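Local structure of ribosomal RNA small subunit methyltransferase E (Bacillus subtilis, 1VHK) at residues F169-V174 against S189-S194; I81-A86 against S245-Q250. The protein probably methylates N3 of uridine 1498 in 16S rRNA of the assembled 30S ribosomal subunit, using S-adenosyl-L-methionine as methyl donor. All blocks are in the same frame, centred on the assembly; numbering follows the deposited sequence.

Contact 1: F169-V174 against S189-S194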
loop_
_atom_site.group_PDB
_atom_site.type_symbol
_atom_site.label_atom_id
_atom_site.label_comp_id
_atom_site.label_asym_id
_atom_site.label_seq_id
_atom_site.Cartn_x
_atom_site.Cartn_y
_atom_site.Cartn_z
ATOM N N PHE A 169 23.486 -0.708 -5.547
ATOM C CA PHE A 169 22.718 -1.179 -4.407
ATOM C C PHE A 169 23.273 -2.434 -3.758
ATOM O O PHE A 169 23.699 -3.353 -4.432
ATOM C CB PHE A 169 21.261 -1.445 -4.815
ATOM C CG PHE A 169 20.653 -0.370 -5.662
ATOM C CD1 PHE A 169 20.697 -0.446 -7.042
ATOM C CD2 PHE A 169 20.015 0.709 -5.078
ATOM C CE1 PHE A 169 20.112 0.532 -7.823
ATOM C CE2 PHE A 169 19.447 1.691 -5.843
ATOM C CZ PHE A 169 19.471 1.589 -7.214
ATOM N N ASP A 170 22.997 -2.558 -2.460
ATOM C CA ASP A 170 23.293 -3.793 -1.742
ATOM C C ASP A 170 22.629 -5.003 -2.354
ATOM O O ASP A 170 23.313 -6.036 -2.495
ATOM C CB ASP A 170 22.919 -3.601 -0.262
ATOM C CG ASP A 170 23.745 -2.452 0.313
ATOM O OD1 ASP A 170 23.282 -1.706 1.188
ATOM O OD2 ASP A 170 24.904 -2.325 -0.159
ATOM N N LYS A 171 21.360 -5.008 -2.733
ATOM C CA LYS A 171 20.725 -6.168 -3.336
ATOM C C LYS A 171 19.705 -5.755 -4.397
ATOM O O LYS A 171 19.141 -4.664 -4.383
ATOM C CB LYS A 171 20.003 -7.047 -2.330
ATOM C CG LYS A 171 20.814 -7.943 -1.438
ATOM C CD LYS A 171 20.845 -9.374 -1.958
ATOM C CE LYS A 171 21.741 -10.252 -1.101
ATOM N NZ LYS A 171 23.170 -9.826 -1.167
ATOM N N CYS A 172 19.354 -6.690 -5.271
ATOM C CA CYS A 172 18.368 -6.432 -6.280
ATOM C C CYS A 172 17.413 -7.598 -6.457
ATOM O O CYS A 172 17.851 -8.675 -6.823
ATOM C CB CYS A 172 19.002 -6.132 -7.659
ATOM S SG CYS A 172 17.669 -6.015 -8.944
ATOM N N VAL A 173 16.115 -7.379 -6.235
ATOM C CA VAL A 173 15.166 -8.445 -6.492
ATOM C C VAL A 173 14.418 -8.091 -7.786
ATOM O O VAL A 173 14.222 -6.927 -8.120
ATOM C CB VAL A 173 14.212 -8.799 -5.370
ATOM C CG1 VAL A 173 14.755 -8.536 -3.970
ATOM C CG2 VAL A 173 12.817 -8.218 -5.520
ATOM N N VAL A 174 14.117 -9.125 -8.547
ATOM C CA VAL A 174 13.324 -9.017 -9.754
ATOM C C VAL A 174 11.994 -9.752 -9.526
ATOM O O VAL A 174 11.953 -10.941 -9.235
ATOM C CB VAL A 174 14.043 -9.550 -10.992
ATOM C CG1 VAL A 174 13.195 -9.352 -12.253
ATOM C CG2 VAL A 174 15.394 -8.862 -11.170
ATOM N N SER A 189 11.412 -13.460 1.143
ATOM C CA SER A 189 11.529 -13.283 2.610
ATOM C C SER A 189 12.964 -13.448 3.078
ATOM O O SER A 189 13.368 -12.744 4.017
ATOM C CB SER A 189 10.617 -14.172 3.420
ATOM O OG SER A 189 10.674 -15.490 2.894
ATOM N N ALA A 190 13.754 -14.302 2.434
ATOM C CA ALA A 190 15.143 -14.486 2.836
ATOM C C ALA A 190 15.932 -13.215 2.614
ATOM O O ALA A 190 16.642 -12.762 3.517
ATOM C CB ALA A 190 15.796 -15.644 2.083
ATOM N N ILE A 191 15.869 -12.665 1.385
ATOM C CA ILE A 191 16.705 -11.487 1.158
ATOM C C ILE A 191 16.257 -10.362 2.067
ATOM O O ILE A 191 17.014 -9.792 2.849
ATOM C CB ILE A 191 16.878 -11.109 -0.292
ATOM C CG1 ILE A 191 16.060 -9.876 -0.697
ATOM C CG2 ILE A 191 16.626 -12.249 -1.261
ATOM C CD1 ILE A 191 16.782 -8.578 -0.379
ATOM N N VAL A 192 14.939 -10.097 2.111
ATOM C CA VAL A 192 14.464 -8.990 2.934
ATOM C C VAL A 192 14.809 -9.188 4.385
ATOM O O VAL A 192 15.298 -8.236 5.026
ATOM C CB VAL A 192 12.975 -8.709 2.698
ATOM C CG1 VAL A 192 12.407 -7.779 3.758
ATOM C CG2 VAL A 192 12.787 -8.111 1.313
ATOM N N SER A 193 14.704 -10.395 4.928
ATOM C CA SER A 193 15.028 -10.583 6.344
ATOM C C SER A 193 16.516 -10.602 6.621
ATOM O O SER A 193 16.932 -10.405 7.785
ATOM C CB SER A 193 14.267 -11.723 6.967
ATOM O OG SER A 193 14.403 -12.936 6.258
ATOM N N SER A 194 17.367 -10.682 5.603
ATOM C CA SER A 194 18.804 -10.634 5.790
ATOM C C SER A 194 19.418 -9.267 5.540
ATOM O O SER A 194 20.660 -9.147 5.531
ATOM C CB SER A 194 19.465 -11.669 4.859
ATOM O OG SER A 194 19.725 -11.097 3.574
#

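Contact 2: I81-A86 against S245-Q250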
loop_
_atom_site.group_PDB
_atom_site.type_symbol
_atom_site.label_atom_id
_atom_site.label_comp_id
_atom_site.label_asym_id
_atom_site.label_seq_id
_atom_site.Cartn_x
_atom_site.Cartn_y
_atom_site.Cartn_z
ATOM N N ILE A 81 15.035 0.045 5.856
ATOM C CA ILE A 81 15.950 -0.135 4.728
ATOM C C ILE A 81 15.479 0.713 3.542
ATOM O O ILE A 81 14.275 0.932 3.436
ATOM C CB ILE A 81 16.067 -1.595 4.269
ATOM C CG1 ILE A 81 14.877 -1.996 3.420
ATOM C CG2 ILE A 81 16.220 -2.550 5.453
ATOM C CD1 ILE A 81 14.947 -3.361 2.805
ATOM N N LYS A 82 16.415 1.102 2.690
ATOM C CA LYS A 82 16.127 1.920 1.522
ATOM C C LYS A 82 15.601 1.123 0.354
ATOM O O LYS A 82 16.319 0.323 -0.262
ATOM C CB LYS A 82 17.413 2.665 1.093
ATOM C CG LYS A 82 17.853 3.645 2.178
ATOM C CD LYS A 82 18.925 4.593 1.701
ATOM C CE LYS A 82 19.246 5.624 2.793
ATOM N NZ LYS A 82 19.987 6.798 2.240
ATOM N N VAL A 83 14.293 1.292 0.035
ATOM C CA VAL A 83 13.818 0.477 -1.083
ATOM C C VAL A 83 13.517 1.324 -2.290
ATOM O O VAL A 83 13.060 2.465 -2.209
ATOM C CB VAL A 83 12.872 -0.652 -0.759
ATOM C CG1 VAL A 83 12.366 -0.659 0.667
ATOM C CG2 VAL A 83 11.749 -0.831 -1.758
ATOM N N TYR A 84 14.180 0.909 -3.388
ATOM C CA TYR A 84 14.061 1.548 -4.676
ATOM C C TYR A 84 13.135 0.761 -5.608
ATOM O O TYR A 84 13.378 -0.408 -5.890
ATOM C CB TYR A 84 15.410 1.664 -5.360
ATOM C CG TYR A 84 16.341 2.666 -4.731
ATOM C CD1 TYR A 84 16.746 3.801 -5.431
ATOM C CD2 TYR A 84 16.837 2.472 -3.458
ATOM C CE1 TYR A 84 17.641 4.696 -4.867
ATOM C CE2 TYR A 84 17.731 3.351 -2.877
ATOM C CZ TYR A 84 18.119 4.462 -3.593
ATOM O OH TYR A 84 19.011 5.334 -3.023
ATOM N N ILE A 85 12.128 1.442 -6.119
ATOM C CA ILE A 85 11.165 0.830 -7.016
ATOM C C ILE A 85 11.496 1.149 -8.472
ATOM O O ILE A 85 11.432 2.297 -8.898
ATOM C CB ILE A 85 9.728 1.313 -6.709
ATOM C CG1 ILE A 85 9.431 1.232 -5.221
ATOM C CG2 ILE A 85 8.717 0.508 -7.510
ATOM C CD1 ILE A 85 9.668 -0.108 -4.576
ATOM N N ALA A 86 11.835 0.124 -9.253
ATOM C CA ALA A 86 12.026 0.322 -10.690
ATOM C C ALA A 86 10.781 -0.155 -11.440
ATOM O O ALA A 86 10.589 -1.377 -11.481
ATOM C CB ALA A 86 13.238 -0.457 -11.186
ATOM N N SER A 245 4.678 -3.282 1.449
ATOM C CA SER A 245 3.888 -3.675 2.582
ATOM C C SER A 245 4.488 -4.882 3.280
ATOM O O SER A 245 4.642 -4.829 4.507
ATOM C CB SER A 245 2.421 -3.951 2.179
ATOM O OG SER A 245 1.867 -2.753 1.627
ATOM N N ALA A 246 4.962 -5.867 2.546
ATOM C CA ALA A 246 5.646 -7.018 3.147
ATOM C C ALA A 246 6.926 -6.566 3.836
ATOM O O ALA A 246 7.171 -6.939 4.992
ATOM C CB ALA A 246 5.916 -8.072 2.083
ATOM N N ILE A 247 7.723 -5.691 3.217
ATOM C CA ILE A 247 8.972 -5.255 3.884
ATOM C C ILE A 247 8.658 -4.604 5.218
ATOM O O ILE A 247 9.324 -4.812 6.252
ATOM C CB ILE A 247 9.810 -4.392 2.932
ATOM C CG1 ILE A 247 10.524 -5.264 1.919
ATOM C CG2 ILE A 247 10.839 -3.522 3.651
ATOM C CD1 ILE A 247 10.645 -4.715 0.518
ATOM N N SER A 248 7.602 -3.779 5.236
ATOM C CA SER A 248 7.161 -3.121 6.447
ATOM C C SER A 248 6.751 -4.133 7.522
ATOM O O SER A 248 7.157 -4.004 8.690
ATOM C CB SER A 248 6.004 -2.170 6.194
ATOM O OG SER A 248 5.379 -1.771 7.409
ATOM N N TYR A 249 6.045 -5.179 7.086
ATOM C CA TYR A 249 5.586 -6.193 8.030
ATOM C C TYR A 249 6.754 -6.901 8.693
ATOM O O TYR A 249 6.793 -7.108 9.908
ATOM C CB TYR A 249 4.670 -7.166 7.306
ATOM C CG TYR A 249 4.210 -8.306 8.197
ATOM C CD1 TYR A 249 3.168 -8.164 9.104
ATOM C CD2 TYR A 249 4.899 -9.514 8.143
ATOM C CE1 TYR A 249 2.793 -9.201 9.923
ATOM C CE2 TYR A 249 4.534 -10.554 8.951
ATOM C CZ TYR A 249 3.474 -10.405 9.829
ATOM O OH TYR A 249 3.124 -11.500 10.590
ATOM N N GLN A 250 7.744 -7.270 7.888
ATOM C CA GLN A 250 8.935 -7.947 8.317
ATOM C C GLN A 250 9.884 -7.097 9.142
ATOM O O GLN A 250 10.412 -7.539 10.174
ATOM C CB GLN A 250 9.700 -8.482 7.079
ATOM C CG GLN A 250 11.089 -8.994 7.472
ATOM C CD GLN A 250 11.006 -10.374 8.111
ATOM O OE1 GLN A 250 11.681 -10.655 9.083
ATOM N NE2 GLN A 250 10.198 -11.265 7.555
#

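Contact 1: F169-V174 against S189-S194
Ile191 points from helix 187-193 toward strand 171-175 and reaches two of its residues, Lys171 and Val173. At the root of the side chain, CB stands back, 5.0 Å from Val173 CG1. A chi1 of 105° swings CG1 toward the strand, so the longer branch is the one turned to it. Its first atom, CG1, makes the closest approach of the contact, 3.8 Å to Val173 CG1. The tip, CD1, then runs on past that same methyl, still 4.1 Å from Val173 CG1, and bridges to the strand's other residue, lying 4.1 Å from Lys171 CB. Val173 thus offers a single methyl to both atoms of the branch, and the two side chains cross obliquely. Lys171 contributes the aliphatic root of its chain, which bends further out and also touches Leu195, just past the segment 189-194.

This is the packing of a beta-alpha-beta crossover: strand 171-175 leads through helix 187-193 to strand 200-205, its parallel neighbour, and the helix lies across the pair. Leu201 of that second strand meets both Val173 and Ile191, so the isoleucine is set over two adjacent strands. Backbone bonds from Lys171 and Val173 to Leu202 tie the strands together below it.

The interaction between strand and helix is wholly apolar, with Val173 buried and Lys171 at the exposed margin. Within 189-194, Ile191 O accepts from both Ser194 N, at 2.9 Å, and Ser194 OG, at 3.1 Å. The hydroxyl comes in the carbonyl plane on a lone pair, with a C=O...OG angle of 120°.

Contact 2: I81-A86 against S245-Q250
Ile247 sets its CG2 methyl against the tip of Ile81, with Ile247 CG2 4.2 Å from Ile81 CD1. The two isoleucines cross at about a right angle, one from helix 239-253, the other from just before strand 82-88. In Ile81 the longer branch sits between the backbone N and the carbonyl carbon (chi1 79°) and is extended beyond it, which carries CD1 out to the helix. Ile81 CG1 passes nearly as close, 4.3 Å from Ile247 CG2, so the methyl rests alongside the last bond of the branch.

Two residues on, Val83 meets the same isoleucine with one methyl. Val83 CG1 lies 4.4 Å from Ile247 CG2, and the other branch of Ile247 ends at the same distance, its CD1 being 4.4 Å from Val83 CG1. Ile247 can span the valine in this way because CG2 is anti to its backbone N while CG1 is anti to the carbonyl carbon (chi1 -77°), spreading its two arms over the strand. All three residues are buried, and their meeting is purely apolar and rather loose.

Neighbours close the surroundings with more hydrocarbon. Phe188 and Val192 of helix 187-193 touch Ile247, while Leu244, one turn earlier on helix 239-253, covers Val83. The same helix meets the second subunit: Tyr249 OH is hydrogen-bonded to Gln250 OE1 of that chain, and Ser248 OG to its Tyr242 OH. One helix thus lies between the parallel sheet and the second subunit, an arrangement consistent with the SPOUT methyltransferase fold, in which the C-terminal helix packs on the sheet and takes part in the dimer interface.

In the fold
Both contacts belong to the SPOUT methyltransferase domain and their centres are 10 Å apart. Along the chain the order is 81-86, 169-174, 189-194, 245-250, so contact 1 joins segments close in sequence and falls entirely within the long span bridged by contact 2. In the parallel sheet, strands 82-88 and 171-175 flank strand 200-205, and Ile203 of that strand touches both Val83 and Val173. Helices 187-193 and 239-253 meet side by side, Val192 and Ser193 packing on Gln250. Phe169, just before strand 171-175, meets Tyr84 of strand 82-88 edge-to-face. The two helices pack together on the sheet, and both reach the second subunit, through Ser189 and Tyr249.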